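Local coordinates for protein ubiquitin-conjugating enzyme (Plasmodium vivax, PDB 2FO3) that probably acts as a UBE2W-like E2 ubiquitin-conjugating enzyme, carrying activated ubiquitin as a thioester and passing it on to substrates, at residues K68-Q76 against N87-L95. Numbering follows the deposited sequence.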
loop_
_atom_site.group_PDB
_atom_site.type_symbol
_atom_site.label_atom_id
_atom_site.label_comp_id
_atom_site.label_asym_id
_atom_site.label_seq_id
_atom_site.Cartn_x
_atom_site.Cartn_y
_atom_site.Cartn_z
ATOM N N LYS A 68 7.560 13.047 5.141
ATOM C CA LYS A 68 7.926 11.719 5.567
ATOM C C LYS A 68 6.966 10.716 4.896
ATOM O O LYS A 68 5.754 10.992 4.755
ATOM C CB LYS A 68 7.949 11.619 7.098
ATOM C CG LYS A 68 9.299 12.055 7.741
ATOM C CD LYS A 68 9.774 13.460 7.312
ATOM C CE LYS A 68 11.270 13.694 7.646
ATOM N NZ LYS A 68 11.855 14.949 6.997
ATOM N N PRO A 69 7.512 9.571 4.443
ATOM C CA PRO A 69 6.719 8.591 3.712
ATOM C C PRO A 69 5.689 7.870 4.587
ATOM O O PRO A 69 5.862 7.793 5.833
ATOM C CB PRO A 69 7.779 7.597 3.196
ATOM C CG PRO A 69 8.947 7.746 4.155
ATOM C CD PRO A 69 8.932 9.171 4.562
ATOM N N PRO A 70 4.622 7.329 3.958
ATOM C CA PRO A 70 3.701 6.560 4.799
ATOM C C PRO A 70 4.416 5.283 5.226
ATOM O O PRO A 70 5.374 4.848 4.550
ATOM C CB PRO A 70 2.538 6.235 3.844
ATOM C CG PRO A 70 3.155 6.268 2.470
ATOM C CD PRO A 70 4.218 7.334 2.527
ATOM N N ILE A 71 4.017 4.713 6.347
ATOM C CA ILE A 71 4.521 3.388 6.715
ATOM C C ILE A 71 3.544 2.372 6.099
ATOM O O ILE A 71 2.302 2.503 6.265
ATOM C CB ILE A 71 4.604 3.244 8.247
ATOM C CG1 ILE A 71 5.737 4.134 8.794
ATOM C CG2 ILE A 71 4.795 1.755 8.632
ATOM C CD1 ILE A 71 5.425 4.814 10.121
ATOM N N VAL A 72 4.077 1.381 5.375
ATOM C CA VAL A 72 3.222 0.404 4.630
ATOM C C VAL A 72 3.744 -0.994 4.837
ATOM O O VAL A 72 4.945 -1.266 4.584
ATOM C CB VAL A 72 3.183 0.721 3.091
ATOM C CG1 VAL A 72 2.287 -0.263 2.315
ATOM C CG2 VAL A 72 2.699 2.097 2.844
ATOM N N TYR A 73 2.871 -1.891 5.300
ATOM C CA TYR A 73 3.248 -3.279 5.462
ATOM C C TYR A 73 2.042 -4.208 5.308
ATOM O O TYR A 73 0.892 -3.778 5.496
ATOM C CB TYR A 73 3.954 -3.492 6.816
ATOM C CG TYR A 73 3.087 -3.227 8.021
ATOM C CD1 TYR A 73 2.356 -4.258 8.619
ATOM C CD2 TYR A 73 2.982 -1.933 8.558
ATOM C CE1 TYR A 73 1.548 -4.018 9.712
ATOM C CE2 TYR A 73 2.177 -1.678 9.683
ATOM C CZ TYR A 73 1.470 -2.729 10.249
ATOM O OH TYR A 73 0.689 -2.497 11.353
ATOM N N PHE A 74 2.313 -5.469 4.975
ATOM C CA PHE A 74 1.248 -6.468 4.803
ATOM C C PHE A 74 0.765 -7.036 6.129
ATOM O O PHE A 74 1.573 -7.323 7.035
ATOM C CB PHE A 74 1.730 -7.609 3.944
ATOM C CG PHE A 74 1.801 -7.282 2.485
ATOM C CD1 PHE A 74 0.650 -7.382 1.679
ATOM C CD2 PHE A 74 3.011 -6.890 1.900
ATOM C CE1 PHE A 74 0.710 -7.083 0.302
ATOM C CE2 PHE A 74 3.079 -6.596 0.543
ATOM C CZ PHE A 74 1.911 -6.700 -0.262
ATOM N N LEU A 75 -0.556 -7.204 6.250
ATOM C CA LEU A 75 -1.122 -7.846 7.426
ATOM C C LEU A 75 -0.856 -9.332 7.316
ATOM O O LEU A 75 -0.457 -9.820 6.247
ATOM C CB LEU A 75 -2.619 -7.517 7.575
ATOM C CG LEU A 75 -2.930 -6.031 7.838
ATOM C CD1 LEU A 75 -4.417 -5.822 7.995
ATOM C CD2 LEU A 75 -2.172 -5.465 9.059
ATOM N N GLN A 76 -1.028 -10.063 8.412
ATOM C CA GLN A 76 -0.770 -11.496 8.425
ATOM C C GLN A 76 -1.877 -12.252 7.713
ATOM O O GLN A 76 -3.031 -11.881 7.868
ATOM C CB GLN A 76 -0.620 -11.980 9.895
ATOM C CG GLN A 76 0.654 -11.451 10.591
ATOM C CD GLN A 76 1.926 -11.965 9.914
ATOM O OE1 GLN A 76 2.080 -13.171 9.703
ATOM N NE2 GLN A 76 2.836 -11.040 9.549
ATOM N N ASN A 87 7.216 -10.322 9.059
ATOM C CA ASN A 87 6.352 -9.365 9.753
ATOM C C ASN A 87 5.525 -8.435 8.800
ATOM O O ASN A 87 4.828 -7.498 9.253
ATOM C CB ASN A 87 7.125 -8.556 10.784
ATOM C CG ASN A 87 7.934 -7.427 10.168
ATOM O OD1 ASN A 87 8.194 -7.412 8.965
ATOM N ND2 ASN A 87 8.336 -6.471 11.003
ATOM N N GLY A 88 5.620 -8.713 7.505
ATOM C CA GLY A 88 4.896 -7.962 6.478
ATOM C C GLY A 88 5.587 -6.695 6.009
ATOM O O GLY A 88 5.116 -6.075 5.071
ATOM N N ASP A 89 6.700 -6.296 6.647
ATOM C CA ASP A 89 7.489 -5.112 6.171
ATOM C C ASP A 89 7.953 -5.313 4.755
ATOM O O ASP A 89 8.204 -6.438 4.328
ATOM C CB ASP A 89 8.717 -4.856 7.051
ATOM C CG ASP A 89 8.364 -4.274 8.403
ATOM O OD1 ASP A 89 7.229 -3.803 8.604
ATOM O OD2 ASP A 89 9.251 -4.271 9.279
ATOM N N ILE A 90 8.124 -4.218 4.020
ATOM C CA ILE A 90 8.407 -4.335 2.602
ATOM C C ILE A 90 9.719 -3.624 2.353
ATOM O O ILE A 90 9.942 -2.518 2.862
ATOM C CB ILE A 90 7.280 -3.682 1.756
ATOM C CG1 ILE A 90 5.925 -4.417 2.005
ATOM C CG2 ILE A 90 7.637 -3.637 0.255
ATOM C CD1 ILE A 90 4.680 -3.540 1.576
ATOM N N CYS A 91 10.574 -4.277 1.564
ATOM C CA CYS A 91 11.819 -3.688 1.110
ATOM C C CYS A 91 11.561 -3.116 -0.276
ATOM O O CYS A 91 11.495 -3.849 -1.264
ATOM C CB CYS A 91 12.955 -4.737 1.064
ATOM S SG CYS A 91 14.532 -3.985 0.477
ATOM N N LEU A 92 11.390 -1.796 -0.339
ATOM C CA LEU A 92 11.070 -1.108 -1.596
ATOM C C LEU A 92 11.621 0.302 -1.540
ATOM O O LEU A 92 11.201 1.091 -0.702
ATOM C CB LEU A 92 9.539 -1.044 -1.818
ATOM C CG LEU A 92 9.070 -0.301 -3.087
ATOM C CD1 LEU A 92 9.331 -1.134 -4.343
ATOM C CD2 LEU A 92 7.581 0.081 -2.996
ATOM N N SER A 93 12.550 0.617 -2.453
ATOM C CA SER A 93 13.207 1.930 -2.491
ATOM C C SER A 93 12.225 3.104 -2.519
ATOM O O SER A 93 12.479 4.128 -1.887
ATOM C CB SER A 93 14.156 2.023 -3.704
ATOM O OG SER A 93 15.101 0.967 -3.676
ATOM N N LEU A 94 11.112 2.954 -3.257
ATOM C CA LEU A 94 10.103 4.045 -3.342
ATOM C C LEU A 94 9.545 4.453 -1.982
ATOM O O LEU A 94 9.065 5.579 -1.814
ATOM C CB LEU A 94 8.962 3.688 -4.299
ATOM C CG LEU A 94 9.272 3.767 -5.790
ATOM C CD1 LEU A 94 8.108 3.214 -6.585
ATOM C CD2 LEU A 94 9.594 5.227 -6.229
ATOM N N LEU A 95 9.618 3.536 -1.014
ATOM C CA LEU A 95 9.127 3.771 0.350
ATOM C C LEU A 95 10.197 4.318 1.273
ATOM O O LEU A 95 9.917 4.659 2.424
ATOM C CB LEU A 95 8.601 2.468 0.942
ATOM C CG LEU A 95 7.201 2.018 0.569
ATOM C CD1 LEU A 95 6.996 0.516 0.852
ATOM C CD2 LEU A 95 6.195 2.891 1.328
HETATM O O HOH W 1 8.065 4.021 4.623
HETATM O O HOH W 2 7.309 -1.877 5.061
HETATM O O HOH W 3 2.142 -8.197 9.401
#
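Phe74 and Ile90 pack at about a right angle, with Ile90 CD1 3.6 Å from Phe74 CE2. Phe74 CG lies beside its own backbone N (chi1 -76°), which turns the ring to the Ile90 side of the strand. Ile90 CD1 also touches Val72 CG1. The other methyl of Val72, CG2, meets Leu95 CD2 at 3.9 Å. Phe74 N gives a nearly straight hydrogen bond to Gly88 O (2.9 Å), arriving above the carbonyl plane. Three waters bridge the two segments. One donates to Pro70 O and Leu95 O, a second links Val72 O to Ile90 N, and a third joins Phe74 O, Asn87 O and Gln76 NE2. That amide nitrogen also bonds to Ser86 O. Asn87 OD1 accepts from Asp89 N in an Asx turn, and Asn87 ND2 reaches Asp89 OD2 (2.9 Å) from above the carboxylate plane. The pairing holds the Asp89 carboxylate, whose OD1 lies 3.7 Å from Tyr73 CB. In the UBC fold, strand 71-74 ends the antiparallel sheet, and segment 87-95 runs along its outer side. Leu57 of strand 54-60 touches Val72, Phe74 and Ile90, while helix 105-116 packs on Phe74 through Ile112 and on Leu95 through Leu108.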